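Local structure of periplasmic binding protein/LacI transcriptional regulator (Brachyspira murdochii, 4KQC) at residues 12-16 with 39-45; 48-52 with 69-75; 119-123 with 300-304; 138-142 with 177-181; 251-257 with 315-319. The protein probably binds a carbohydrate, as a solute-binding protein of the periplasmic sugar-binding type that serves ABC transporters. One frame throughout, in Å; residues are numbered along the deposited sequence.

Overall arrangement
Interactions 1 and 2 lie in one lobe of the periplasmic-binding-protein fold and touch each other; interactions 3, 4 and 5 involve the mixed sheet of the other lobe. Interaction 5 is the buried contact, where the C-terminus meets a helix start through backbone and serine-tyrosine bonds. Interaction 2 is partly buried and relies on glutamine amides gripping loop backbone. The other three are surface contacts. Interaction 1 is bridged mainly by water, interaction 3 rests on a lysine lying over a tryptophan, and interaction 4 is edge pairing of parallel strands. Strand 301-303 links interactions 3 and 5, because Tyr303 also packs on Ser252, Leu257 and Leu317.

Interaction 1 of 5, residues 12-16 with 39-45; sequences KGFQH and FVGPETE
Glu45 and Lys12 bury the most surface here, with Gln15 next. The chain of Glu45 is extended, and its CG sits 3.6 Å from Lys12 O. Its carboxylate crosses the aliphatic part of Lys12 at a slant, where OE2 is 3.7 Å from Lys12 CB. The two charged ends do not meet directly. Water 2 bridges them, and Lys12 NZ also bonds to Ser94 OG. OE2 of Glu45 comes to the edge of the His16 ring, 3.2 Å from CD2, with carboxylate and ring nearly perpendicular (84°). Water 3 joins this same OE2 to Gly13 O and His16 N.

Gln15 also reaches Glu45. Its CG is anti to the backbone N (chi1 -172°), and the extended chain brings OE1 to the backbone of Glu45. Glu45 N donates to Gln15 OE1 at 2.9 Å in an almost straight bond (174°). Among the backbones, Gly13 CA comes within 3.3 Å of Pro42 O in a CH...O contact, and a side chain on Gly13 would clash with that oxygen. Phe14 CZ meets Phe39 CD1 at 4.1 Å.

With an alanine at Glu45, waters 2 and 3 would probably lose their carboxylate partner and the His16 edge its neighbour. The loop after strand 6-10 is thus tied to the one after strand 36-40 by one direct hydrogen bond and several water bridges, so this joint depends largely on ordered solvent.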
# COMPACT_ATOMS: atom_id res chain seq x y z
N LYS A 12 -4.46 -12.28 -2.36
CA LYS A 12 -4.39 -12.22 -0.86
C LYS A 12 -5.73 -12.48 -0.16
O LYS A 12 -5.83 -12.38 1.07
CB LYS A 12 -3.82 -10.89 -0.42
CG LYS A 12 -2.41 -10.58 -0.94
CD LYS A 12 -1.79 -9.41 -0.20
CE LYS A 12 -0.50 -8.96 -0.88
NZ LYS A 12 0.17 -7.94 -0.05
N GLY A 13 -6.74 -12.91 -0.90
CA GLY A 13 -8.07 -13.07 -0.35
C GLY A 13 -8.83 -11.79 -0.12
O GLY A 13 -8.38 -10.72 -0.53
N PHE A 14 -10.00 -11.92 0.49
CA PHE A 14 -10.95 -10.82 0.59
C PHE A 14 -11.05 -10.21 1.97
O PHE A 14 -12.02 -9.50 2.23
CB PHE A 14 -12.33 -11.24 0.10
CG PHE A 14 -12.34 -11.72 -1.31
CD1 PHE A 14 -11.96 -10.88 -2.32
CD2 PHE A 14 -12.80 -12.98 -1.66
CE1 PHE A 14 -11.98 -11.26 -3.64
CE2 PHE A 14 -12.80 -13.38 -3.00
CZ PHE A 14 -12.35 -12.50 -4.00
N GLN A 15 -10.07 -10.41 2.86
CA GLN A 15 -10.03 -9.63 4.09
C GLN A 15 -10.32 -8.15 3.83
O GLN A 15 -11.10 -7.51 4.56
CB GLN A 15 -8.70 -9.77 4.78
CG GLN A 15 -8.70 -9.14 6.16
CD GLN A 15 -7.37 -9.22 6.85
OE1 GLN A 15 -6.48 -9.97 6.48
NE2 GLN A 15 -7.21 -8.39 7.86
N HIS A 16 -9.69 -7.61 2.79
CA HIS A 16 -9.81 -6.20 2.42
C HIS A 16 -10.54 -6.14 1.09
O HIS A 16 -10.15 -6.87 0.18
CB HIS A 16 -8.46 -5.53 2.32
CG HIS A 16 -7.64 -5.68 3.58
ND1 HIS A 16 -8.02 -5.09 4.77
CD2 HIS A 16 -6.53 -6.40 3.84
CE1 HIS A 16 -7.15 -5.41 5.71
NE2 HIS A 16 -6.23 -6.21 5.18
N PHE A 39 -9.44 -17.57 -9.05
CA PHE A 39 -9.04 -16.38 -8.29
C PHE A 39 -9.16 -16.76 -6.83
O PHE A 39 -10.25 -16.77 -6.30
CB PHE A 39 -9.89 -15.14 -8.63
CG PHE A 39 -9.29 -13.83 -8.12
CD1 PHE A 39 -9.50 -13.39 -6.81
CD2 PHE A 39 -8.56 -13.03 -8.98
CE1 PHE A 39 -8.97 -12.18 -6.37
CE2 PHE A 39 -7.96 -11.85 -8.54
CZ PHE A 39 -8.19 -11.41 -7.23
N VAL A 40 -8.06 -17.21 -6.24
CA VAL A 40 -8.11 -17.93 -4.99
C VAL A 40 -7.19 -17.28 -3.96
O VAL A 40 -6.01 -17.00 -4.24
CB VAL A 40 -7.70 -19.44 -5.12
CG1 VAL A 40 -8.70 -20.13 -5.99
CG2 VAL A 40 -6.28 -19.67 -5.63
N GLY A 41 -7.68 -17.19 -2.72
CA GLY A 41 -6.84 -16.60 -1.67
C GLY A 41 -7.29 -17.02 -0.29
O GLY A 41 -8.37 -17.60 -0.12
N PRO A 42 -6.47 -16.71 0.71
CA PRO A 42 -6.74 -17.08 2.11
C PRO A 42 -7.85 -16.29 2.71
O PRO A 42 -8.15 -15.20 2.23
CB PRO A 42 -5.41 -16.83 2.79
CG PRO A 42 -4.84 -15.70 2.03
CD PRO A 42 -5.16 -16.02 0.63
N GLU A 43 -8.46 -16.79 3.77
CA GLU A 43 -9.59 -16.08 4.41
C GLU A 43 -9.16 -14.75 4.99
O GLU A 43 -9.85 -13.74 4.83
CB GLU A 43 -10.24 -16.94 5.49
CG GLU A 43 -11.26 -16.18 6.35
CD GLU A 43 -12.29 -17.06 7.04
OE1 GLU A 43 -12.51 -18.18 6.55
OE2 GLU A 43 -12.89 -16.61 8.05
N THR A 44 -8.01 -14.75 5.66
CA THR A 44 -7.33 -13.54 6.08
C THR A 44 -5.90 -13.57 5.63
O THR A 44 -5.35 -14.62 5.33
CB THR A 44 -7.34 -13.40 7.62
OG1 THR A 44 -6.33 -14.25 8.17
CG2 THR A 44 -8.67 -13.71 8.21
N GLU A 45 -5.28 -12.41 5.58
CA GLU A 45 -3.89 -12.33 5.13
C GLU A 45 -2.90 -13.00 6.07
O GLU A 45 -1.78 -13.28 5.64
CB GLU A 45 -3.50 -10.90 4.75
CG GLU A 45 -4.37 -10.38 3.63
CD GLU A 45 -3.90 -9.02 3.11
OE1 GLU A 45 -2.85 -8.47 3.55
OE2 GLU A 45 -4.59 -8.42 2.28
O HOH W 1 -7.77 -12.33 2.94
O HOH W 2 0.10 -9.38 2.83
O HOH W 3 -7.40 -9.00 1.56
O HOH W 4 -11.38 -13.86 2.37
O HOH W 5 -4.29 -7.48 6.29

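Interaction 2 of 5, residues 48-52 with 69-75; sequences SKIQQ and AAVTGDF. With NO3 (nitrate ion), chain B.
Gln51 uses both ends of its amide on the loop 69-75. Its OE1 accepts from Val71 N at 2.9 Å, and its NE2 donates to Ala69 O at 2.9 Å. The donor at OE1 approaches with a C=O...N angle of 120° and lies tilted from the carbonyl plane. NE2 has a second acceptor, Ser11 O, in the loop after strand 6-10. A first torsion of -160° swings the chain away from its own N, and the extended chain carries the amide from helix 48-60 to the loop backbone. These three bonds fix its rotation.

Gln52 adds another bond across the contact. Its NE2 donates to Asp74 O at 2.9 Å, and that oxygen lies in the plane of the Gln52 amide.

The Phe75 ring packs against both glutamines. Gln51 OE1 is 3.1 Å from Phe75 CZ, and Gln52 CG is 3.4 Å from Phe75 CE2. Both amide planes stand steeply to the ring. Phe68 meets Phe75 edge-to-face. Farther out, Val71 CG2 rests on Ser48 CA, and Ser48 CB is 3.3 Å from Thr72 O. At the backbone angles of Gly73 a CB would jam against the preceding carbonyl, and it would also be tight against Ser48 CB.

At the helix start a nitrate, probably from the crystallisation liquor, accepts from Lys49 N and Ile50 N. The positive end of the helix dipole is likely to favour an anion there. Across the contact, each glutamine satisfies loop backbone atoms, so helix 48-60 holds the loop before helix 76-84 by amide-backbone bonds as well as by packing.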
# COMPACT_ATOMS: atom_id res chain seq x y z
N SER A 48 -1.06 -17.77 6.02
CA SER A 48 0.01 -18.08 5.08
C SER A 48 0.01 -19.55 4.66
O SER A 48 0.32 -19.85 3.51
CB SER A 48 1.39 -17.73 5.68
OG SER A 48 1.67 -18.52 6.82
N LYS A 49 -0.26 -20.47 5.60
CA LYS A 49 -0.24 -21.88 5.28
C LYS A 49 -1.31 -22.22 4.25
O LYS A 49 -1.05 -23.02 3.30
CB LYS A 49 -0.45 -22.69 6.54
CG LYS A 49 0.64 -22.55 7.57
CD LYS A 49 0.29 -23.47 8.76
CE LYS A 49 1.22 -23.29 9.94
NZ LYS A 49 2.63 -23.51 9.54
N ILE A 50 -2.50 -21.63 4.38
CA ILE A 50 -3.53 -21.89 3.35
C ILE A 50 -3.13 -21.28 2.01
O ILE A 50 -3.39 -21.84 0.98
CB ILE A 50 -4.93 -21.44 3.77
CG1 ILE A 50 -5.98 -22.20 3.00
CG2 ILE A 50 -5.12 -19.97 3.50
CD1 ILE A 50 -5.98 -23.66 3.29
N GLN A 51 -2.47 -20.12 2.01
CA GLN A 51 -2.04 -19.58 0.72
C GLN A 51 -0.98 -20.45 0.09
O GLN A 51 -0.98 -20.67 -1.13
CB GLN A 51 -1.62 -18.09 0.78
CG GLN A 51 -1.65 -17.45 -0.60
CD GLN A 51 -0.95 -16.15 -0.70
OE1 GLN A 51 0.17 -15.96 -0.20
NE2 GLN A 51 -1.57 -15.23 -1.42
N GLN A 52 -0.06 -20.99 0.89
CA GLN A 52 0.89 -21.96 0.37
C GLN A 52 0.18 -23.14 -0.27
O GLN A 52 0.50 -23.60 -1.36
CB GLN A 52 1.80 -22.47 1.49
CG GLN A 52 2.83 -21.48 2.03
CD GLN A 52 3.56 -22.01 3.26
OE1 GLN A 52 2.96 -22.70 4.07
NE2 GLN A 52 4.86 -21.75 3.37
N ALA A 69 0.16 -12.94 -5.74
CA ALA A 69 0.41 -11.85 -4.75
C ALA A 69 0.57 -12.51 -3.42
O ALA A 69 -0.45 -12.93 -2.86
CB ALA A 69 -0.77 -10.90 -4.69
N ALA A 70 1.79 -12.56 -2.91
CA ALA A 70 2.11 -13.37 -1.70
C ALA A 70 1.68 -12.58 -0.44
O ALA A 70 1.98 -11.39 -0.34
CB ALA A 70 3.57 -13.67 -1.63
N VAL A 71 1.02 -13.24 0.49
CA VAL A 71 0.87 -12.71 1.85
C VAL A 71 2.25 -12.90 2.52
O VAL A 71 3.19 -13.47 1.92
CB VAL A 71 -0.29 -13.36 2.62
CG1 VAL A 71 -1.65 -13.06 1.96
CG2 VAL A 71 -0.05 -14.83 2.89
N THR A 72 2.41 -12.49 3.77
CA THR A 72 3.63 -12.72 4.52
C THR A 72 3.89 -14.22 4.67
O THR A 72 3.00 -14.92 5.02
CB THR A 72 3.49 -12.11 5.94
OG1 THR A 72 3.36 -10.69 5.79
CG2 THR A 72 4.64 -12.35 6.78
N GLY A 73 5.11 -14.68 4.33
CA GLY A 73 5.42 -16.10 4.47
C GLY A 73 6.45 -16.51 3.47
O GLY A 73 6.89 -15.67 2.67
N ASP A 74 6.79 -17.77 3.49
CA ASP A 74 7.86 -18.31 2.68
C ASP A 74 7.28 -19.21 1.60
O ASP A 74 6.85 -20.36 1.84
CB ASP A 74 8.79 -19.09 3.57
CG ASP A 74 10.06 -19.65 2.84
OD1 ASP A 74 10.02 -19.91 1.61
OD2 ASP A 74 11.10 -19.86 3.57
N PHE A 75 7.34 -18.74 0.37
CA PHE A 75 6.85 -19.47 -0.77
C PHE A 75 7.95 -20.02 -1.71
O PHE A 75 7.70 -20.33 -2.87
CB PHE A 75 5.87 -18.58 -1.57
CG PHE A 75 4.72 -18.11 -0.75
CD1 PHE A 75 4.80 -16.94 0.01
CD2 PHE A 75 3.59 -18.93 -0.55
CE1 PHE A 75 3.81 -16.56 0.87
CE2 PHE A 75 2.58 -18.52 0.30
CZ PHE A 75 2.69 -17.35 1.03
N NO3 B . -2.68 -20.44 8.17
O1 NO3 B . -3.19 -20.62 7.05
O2 NO3 B . -1.33 -20.06 8.36
O3 NO3 B . -3.50 -20.62 9.29

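Interaction 3 of 5, residues 119-123 with 300-304; sequences IVADK and AKWYD
Ala300 opens the contact, with its carbonyl O 3.8 Å from Ile119 CD1. This is helix-on-sheet packing in one lobe of a periplasmic-binding-protein fold. Helix 113-133 lies against strand 301-303, the antiparallel edge strand of the mixed sheet. The short axes pass 9.7 Å apart and cross at -45°.

Trp302 carries the contact. At chi1 176° its indole stands trans to the main-chain N and reaches toward the helix. Its CB meets Ile119 CG2 at 4.1 Å, and the two side chains slide past each other in opposite directions. At the edge of the indole, Val120 CG2 lies near CZ3. Met248 of strand 246-250 also touches Val120, Lys123 and Trp302.

Lys123 lies over one face of the indole. The chain bends at chi2 (-67°) and then runs on extended across both rings. Its CG sits almost squarely above the six-membered ring, 3.6 Å from the centroid, as a CH-pi contact. Its CE passes over the five-membered ring. The ammonium follows as a cation-pi interaction, with NZ 4.4 Å from the centroid of that ring.

Tyr303 faces elsewhere: its OH bonds to Asp251 O. Asp304, two residues on from the tryptophan, holds the indole nitrogen. Trp302 NE1 donates to Asp304 OD2 at 3.0 Å, and the N-H reaches that oxygen from above the carboxylate plane.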
# COMPACT_ATOMS: atom_id res chain seq x y z
N ILE A 119 4.28 11.11 -3.36
CA ILE A 119 3.16 12.04 -3.54
C ILE A 119 2.79 12.56 -2.14
O ILE A 119 2.56 13.76 -1.93
CB ILE A 119 1.92 11.37 -4.20
CG1 ILE A 119 2.24 10.88 -5.63
CG2 ILE A 119 0.72 12.31 -4.08
CD1 ILE A 119 1.18 9.96 -6.19
N VAL A 120 2.76 11.65 -1.16
CA VAL A 120 2.35 12.04 0.17
C VAL A 120 3.41 13.02 0.71
O VAL A 120 3.06 13.99 1.35
CB VAL A 120 2.14 10.81 1.10
CG1 VAL A 120 1.71 11.26 2.50
CG2 VAL A 120 1.05 9.89 0.53
N ALA A 121 4.71 12.77 0.47
CA ALA A 121 5.75 13.70 0.92
C ALA A 121 5.55 15.06 0.29
O ALA A 121 5.66 16.08 1.00
CB ALA A 121 7.13 13.16 0.57
N ASP A 122 5.22 15.08 -0.98
CA ASP A 122 5.01 16.41 -1.66
C ASP A 122 3.89 17.20 -0.95
O ASP A 122 4.04 18.41 -0.63
CB ASP A 122 4.60 16.25 -3.13
CG ASP A 122 5.66 15.62 -4.00
OD1 ASP A 122 6.86 15.73 -3.73
OD2 ASP A 122 5.26 14.97 -5.01
N LYS A 123 2.78 16.53 -0.68
CA LYS A 123 1.64 17.16 -0.02
C LYS A 123 1.98 17.55 1.41
O LYS A 123 1.53 18.61 1.89
CB LYS A 123 0.44 16.20 -0.04
CG LYS A 123 -0.07 15.86 -1.40
CD LYS A 123 -0.68 17.06 -2.09
CE LYS A 123 -1.16 16.57 -3.46
NZ LYS A 123 -1.79 17.68 -4.20
N ALA A 300 -0.63 5.59 -8.70
CA ALA A 300 -1.35 5.94 -7.51
C ALA A 300 -1.83 7.36 -7.65
O ALA A 300 -1.27 8.09 -8.46
CB ALA A 300 -0.45 5.76 -6.30
N LYS A 301 -2.90 7.71 -6.93
CA LYS A 301 -3.52 9.02 -7.05
C LYS A 301 -3.83 9.56 -5.66
O LYS A 301 -4.25 8.79 -4.76
CB LYS A 301 -4.82 8.96 -7.83
CG LYS A 301 -4.72 8.74 -9.33
CD LYS A 301 -6.11 8.92 -9.91
CE LYS A 301 -6.16 8.83 -11.42
NZ LYS A 301 -5.09 9.65 -12.02
N TRP A 302 -3.59 10.87 -5.50
CA TRP A 302 -3.98 11.56 -4.27
C TRP A 302 -5.49 11.72 -4.26
O TRP A 302 -6.09 12.12 -5.26
CB TRP A 302 -3.32 12.95 -4.25
CG TRP A 302 -3.70 13.80 -3.10
CD1 TRP A 302 -4.57 14.84 -3.09
CD2 TRP A 302 -3.20 13.66 -1.75
NE1 TRP A 302 -4.61 15.39 -1.83
CE2 TRP A 302 -3.81 14.68 -0.98
CE3 TRP A 302 -2.30 12.78 -1.13
CZ2 TRP A 302 -3.51 14.88 0.38
CZ3 TRP A 302 -2.05 12.96 0.21
CH2 TRP A 302 -2.65 13.99 0.95
N TYR A 303 -6.06 11.54 -3.09
CA TYR A 303 -7.48 11.82 -2.85
C TYR A 303 -7.65 12.53 -1.50
O TYR A 303 -6.84 12.33 -0.55
CB TYR A 303 -8.35 10.62 -3.03
CG TYR A 303 -8.33 9.64 -1.89
CD1 TYR A 303 -7.33 8.69 -1.82
CD2 TYR A 303 -9.33 9.63 -0.94
CE1 TYR A 303 -7.33 7.77 -0.84
CE2 TYR A 303 -9.33 8.70 0.09
CZ TYR A 303 -8.31 7.81 0.13
OH TYR A 303 -8.34 6.91 1.17
N ASP A 304 -8.68 13.37 -1.45
CA ASP A 304 -8.94 14.21 -0.31
C ASP A 304 -10.41 14.60 -0.36
O ASP A 304 -11.15 14.09 -1.18
CB ASP A 304 -7.93 15.37 -0.24
CG ASP A 304 -8.05 16.37 -1.41
OD1 ASP A 304 -9.07 16.33 -2.13
OD2 ASP A 304 -7.07 17.13 -1.61

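Interaction 4 of 5, residues 138-142 with 177-181; sequences DNKAK and GKYAL
Lys140 lays its extended side chain along the backbone of residues 177-179. CD comes to 3.6 Å from Tyr179 O, and CE to 3.6 Å from Gly177 O. The contact belongs to a right-handed beta-alpha-beta unit, in which helix 152-171 joins strand 141-146 to the parallel strand 179-184 at one edge of the mixed sheet. Lys140 CG lies anti to its carbonyl carbon (chi1 -64°), and from there the straight chain spans the start of the neighbouring strand. A glycine in place of this lysine would probably uncover the carbonyls of Gly177 and Tyr179 and lose the methylene packing along this strand start.

Two backbone bonds set the register. Ala141 N donates to Lys178 O at 2.8 Å, and Ala180 N donates to Ala141 O at 2.8 Å. The second runs nearly along the C=O axis. The same Ala141 oxygen also receives a CH contact from Tyr179 CA.

Ala141 and Tyr179 share one face of the sheet. There Ile132 of helix 113-133 touches both, and Tyr179 OH bonds to Asp170 of helix 152-171. Lys142 and Ala180 share the other face. Lys178 points away from strand 141-146, and its NZ bonds to the carbonyls of Ala133 and Ala174.

Lys142 folds back on its own segment in one of its two modelled conformers. The bend at chi2 brings CD to 3.8 Å from Ala180 CB. The bend at chi4 turns NZ back to donate to Lys140 O at 3.0 Å, a bond made less certain by the second conformer. Gln240 NE2 also bonds to this carbonyl, and Gln240 OE1 takes the N-H of Lys142.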
# COMPACT_ATOMS: atom_id res chain seq x y z
N ASP A 138 18.44 23.14 17.04
CA ASP A 138 18.47 22.58 18.41
C ASP A 138 17.10 22.07 18.89
O ASP A 138 17.03 21.39 19.92
CB ASP A 138 18.97 23.64 19.41
CG ASP A 138 20.45 24.03 19.20
OD1 ASP A 138 21.17 23.44 18.35
OD2 ASP A 138 20.90 24.96 19.91
N ASN A 139 16.01 22.40 18.17
CA ASN A 139 14.65 21.97 18.53
C ASN A 139 13.87 21.78 17.20
O ASN A 139 13.11 22.66 16.77
CB ASN A 139 13.99 23.00 19.45
CG ASN A 139 12.59 22.62 19.92
OD1 ASN A 139 12.17 21.47 19.93
ND2 ASN A 139 11.89 23.62 20.41
N LYS A 140 14.07 20.61 16.59
CA LYS A 140 13.63 20.38 15.21
C LYS A 140 12.16 20.04 15.18
O LYS A 140 11.64 19.39 16.11
CB LYS A 140 14.43 19.26 14.62
CG LYS A 140 15.91 19.57 14.48
CD LYS A 140 16.64 18.45 13.83
CE LYS A 140 18.11 18.85 13.72
NZ LYS A 140 18.78 17.93 12.77
N ALA A 141 11.46 20.48 14.13
CA ALA A 141 10.11 19.98 13.84
C ALA A 141 10.16 18.50 13.55
O ALA A 141 10.98 18.02 12.75
CB ALA A 141 9.52 20.67 12.62
N LYS A 142 9.19 17.76 14.09
CA LYS A 142 9.14 16.31 13.92
C LYS A 142 7.99 15.88 13.02
O LYS A 142 6.89 16.37 13.17
CB LYS A 142 8.99 15.63 15.28
CG LYS A 142 10.01 16.06 16.33
CD LYS A 142 11.43 15.80 15.85
CE LYS A 142 12.40 15.70 17.01
NZ LYS A 142 12.53 16.99 17.74
N GLY A 177 17.78 21.63 7.88
CA GLY A 177 18.28 21.60 9.22
C GLY A 177 17.29 21.74 10.37
O GLY A 177 17.67 21.67 11.53
N LYS A 178 16.01 21.97 10.07
CA LYS A 178 15.04 22.29 11.11
C LYS A 178 14.04 21.18 11.32
O LYS A 178 13.05 21.42 11.96
CB LYS A 178 14.26 23.54 10.73
CG LYS A 178 15.11 24.81 10.66
CD LYS A 178 14.30 26.00 10.16
CE LYS A 178 15.12 27.24 10.20
NZ LYS A 178 14.27 28.35 9.63
N TYR A 179 14.26 20.01 10.74
CA TYR A 179 13.26 18.97 10.77
C TYR A 179 13.92 17.66 11.05
O TYR A 179 15.12 17.43 10.75
CB TYR A 179 12.45 18.92 9.46
CG TYR A 179 13.23 18.31 8.34
CD1 TYR A 179 14.10 19.08 7.57
CD2 TYR A 179 13.15 16.97 8.05
CE1 TYR A 179 14.91 18.52 6.59
CE2 TYR A 179 13.92 16.40 7.04
CZ TYR A 179 14.79 17.17 6.32
OH TYR A 179 15.59 16.63 5.35
N ALA A 180 13.15 16.72 11.61
CA ALA A 180 13.58 15.31 11.75
C ALA A 180 12.43 14.36 11.46
O ALA A 180 11.32 14.58 11.91
CB ALA A 180 14.04 15.05 13.16
N LEU A 181 12.70 13.34 10.68
CA LEU A 181 11.72 12.36 10.35
C LEU A 181 11.91 11.20 11.36
O LEU A 181 13.04 10.75 11.57
CB LEU A 181 11.90 11.85 8.92
CG LEU A 181 11.76 12.89 7.81
CD1 LEU A 181 12.21 12.39 6.43
CD2 LEU A 181 10.33 13.37 7.78

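Interaction 5 of 5, residues 251-257 with 315-319; sequences DSGKPQL and KLLYE
The backbones of Gly253 and Glu319 come within 4.3 Å at CA, where the C-terminus meets the start of helix 254-261. Lys254 N donates to the terminal carboxylate, Glu319 OXT, at 2.8 Å. Gly253, the N-cap, gives a weak bond from its N to Tyr318 O.

Tyr318 and Ser252 lock together. Tyr318 N donates to Ser252 OG at 3.0 Å, and Ser252 N donates to Tyr318 OH at 3.2 Å. The Tyr318 CG lies between its backbone N and carbonyl carbon (chi1 60°), which turns the ring back over residues 252-253. Ser252 OG and Gly253 N sit over one face of that ring, the hydroxyl 3.0 Å above the plane. Tyr318 OH has a further partner in Glu214 OE1. Water 6 links Ser252 OG to Leu316 O.

Leu257 packs its CD2 on Leu317 CD1 at 3.9 Å. In one of its two modelled conformers, Lys254 runs beside Glu319, but its NZ pairs with Asp258.

The terminal carboxylate thus takes the N-H of Lys254, the first residue of the helix. The helix dipole would probably stabilise that negative charge, while the serine-tyrosine exchange satisfies buried polar atoms behind it.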
# COMPACT_ATOMS: atom_id res chain seq x y z
N ASP A 251 -3.91 3.97 0.79
CA ASP A 251 -5.04 3.08 0.57
C ASP A 251 -6.35 3.70 1.10
O ASP A 251 -6.43 4.92 1.11
CB ASP A 251 -4.74 1.68 1.12
CG ASP A 251 -3.65 0.96 0.32
OD1 ASP A 251 -3.64 1.11 -0.91
OD2 ASP A 251 -2.81 0.22 0.93
N SER A 252 -7.38 2.91 1.43
CA SER A 252 -8.67 3.48 1.85
C SER A 252 -9.30 2.61 2.93
O SER A 252 -8.72 2.57 4.00
CB SER A 252 -9.59 3.83 0.64
OG SER A 252 -9.88 2.73 -0.17
N GLY A 253 -10.45 1.98 2.67
CA GLY A 253 -11.22 1.40 3.75
C GLY A 253 -12.11 2.39 4.45
O GLY A 253 -11.74 3.58 4.55
N LYS A 254 -13.26 1.94 4.96
CA LYS A 254 -14.22 2.88 5.52
C LYS A 254 -13.69 3.78 6.63
O LYS A 254 -13.97 4.96 6.63
CB LYS A 254 -15.47 2.16 6.00
CG LYS A 254 -16.54 3.03 6.63
CD LYS A 254 -17.70 3.30 5.71
CE LYS A 254 -18.77 4.15 6.40
NZ LYS A 254 -18.97 5.42 5.64
N PRO A 255 -12.96 3.20 7.62
CA PRO A 255 -12.53 4.15 8.69
C PRO A 255 -11.68 5.31 8.17
O PRO A 255 -11.86 6.44 8.60
CB PRO A 255 -11.72 3.28 9.65
CG PRO A 255 -12.10 1.88 9.34
CD PRO A 255 -12.50 1.84 7.88
N GLN A 256 -10.75 5.00 7.28
CA GLN A 256 -9.93 6.01 6.65
C GLN A 256 -10.75 7.01 5.84
O GLN A 256 -10.42 8.21 5.83
CB GLN A 256 -8.81 5.36 5.81
CG GLN A 256 -7.81 6.36 5.26
CD GLN A 256 -6.47 5.77 4.81
OE1 GLN A 256 -5.47 6.50 4.66
NE2 GLN A 256 -6.41 4.43 4.57
N LEU A 257 -11.71 6.52 5.05
CA LEU A 257 -12.53 7.41 4.22
C LEU A 257 -13.31 8.33 5.11
O LEU A 257 -13.40 9.54 4.88
CB LEU A 257 -13.49 6.58 3.36
CG LEU A 257 -12.83 5.72 2.27
CD1 LEU A 257 -13.81 4.85 1.52
CD2 LEU A 257 -12.12 6.66 1.34
N LYS A 315 -14.28 5.07 -7.72
CA LYS A 315 -14.17 3.74 -8.19
C LYS A 315 -12.87 3.01 -7.76
O LYS A 315 -12.85 1.75 -7.73
CB LYS A 315 -14.33 3.73 -9.70
CG LYS A 315 -13.08 4.21 -10.38
CD LYS A 315 -13.25 4.13 -11.88
CE LYS A 315 -11.95 4.51 -12.50
NZ LYS A 315 -12.06 4.34 -13.96
N LEU A 316 -11.83 3.75 -7.37
CA LEU A 316 -10.57 3.15 -6.88
C LEU A 316 -10.62 2.82 -5.39
O LEU A 316 -9.76 2.07 -4.91
CB LEU A 316 -9.38 4.09 -7.04
CG LEU A 316 -9.30 4.71 -8.41
CD1 LEU A 316 -8.30 5.84 -8.45
CD2 LEU A 316 -9.00 3.67 -9.47
N LEU A 317 -11.57 3.43 -4.69
CA LEU A 317 -11.66 3.28 -3.19
C LEU A 317 -12.48 2.08 -2.82
O LEU A 317 -13.29 1.55 -3.64
CB LEU A 317 -12.25 4.55 -2.54
CG LEU A 317 -11.62 5.86 -3.04
CD1 LEU A 317 -12.37 7.07 -2.56
CD2 LEU A 317 -10.15 5.91 -2.68
N TYR A 318 -12.32 1.65 -1.57
CA TYR A 318 -13.11 0.50 -1.09
C TYR A 318 -13.46 0.75 0.39
O TYR A 318 -12.80 1.53 1.08
CB TYR A 318 -12.31 -0.81 -1.29
CG TYR A 318 -11.02 -0.79 -0.55
CD1 TYR A 318 -9.85 -0.21 -1.14
CD2 TYR A 318 -10.94 -1.23 0.76
CE1 TYR A 318 -8.69 -0.10 -0.43
CE2 TYR A 318 -9.75 -1.09 1.50
CZ TYR A 318 -8.64 -0.53 0.90
OH TYR A 318 -7.47 -0.33 1.63
N GLU A 319 -14.56 0.13 0.83
CA GLU A 319 -15.00 0.19 2.23
C GLU A 319 -14.31 -0.85 3.09
O GLU A 319 -14.02 -1.94 2.63
CB GLU A 319 -16.50 -0.11 2.36
CG GLU A 319 -17.37 0.75 1.48
CD GLU A 319 -17.49 2.14 2.02
OE1 GLU A 319 -18.17 2.29 3.06
OE2 GLU A 319 -16.93 3.06 1.40
OXT GLU A 319 -14.06 -0.67 4.28
O HOH W 6 -8.18 2.45 -2.50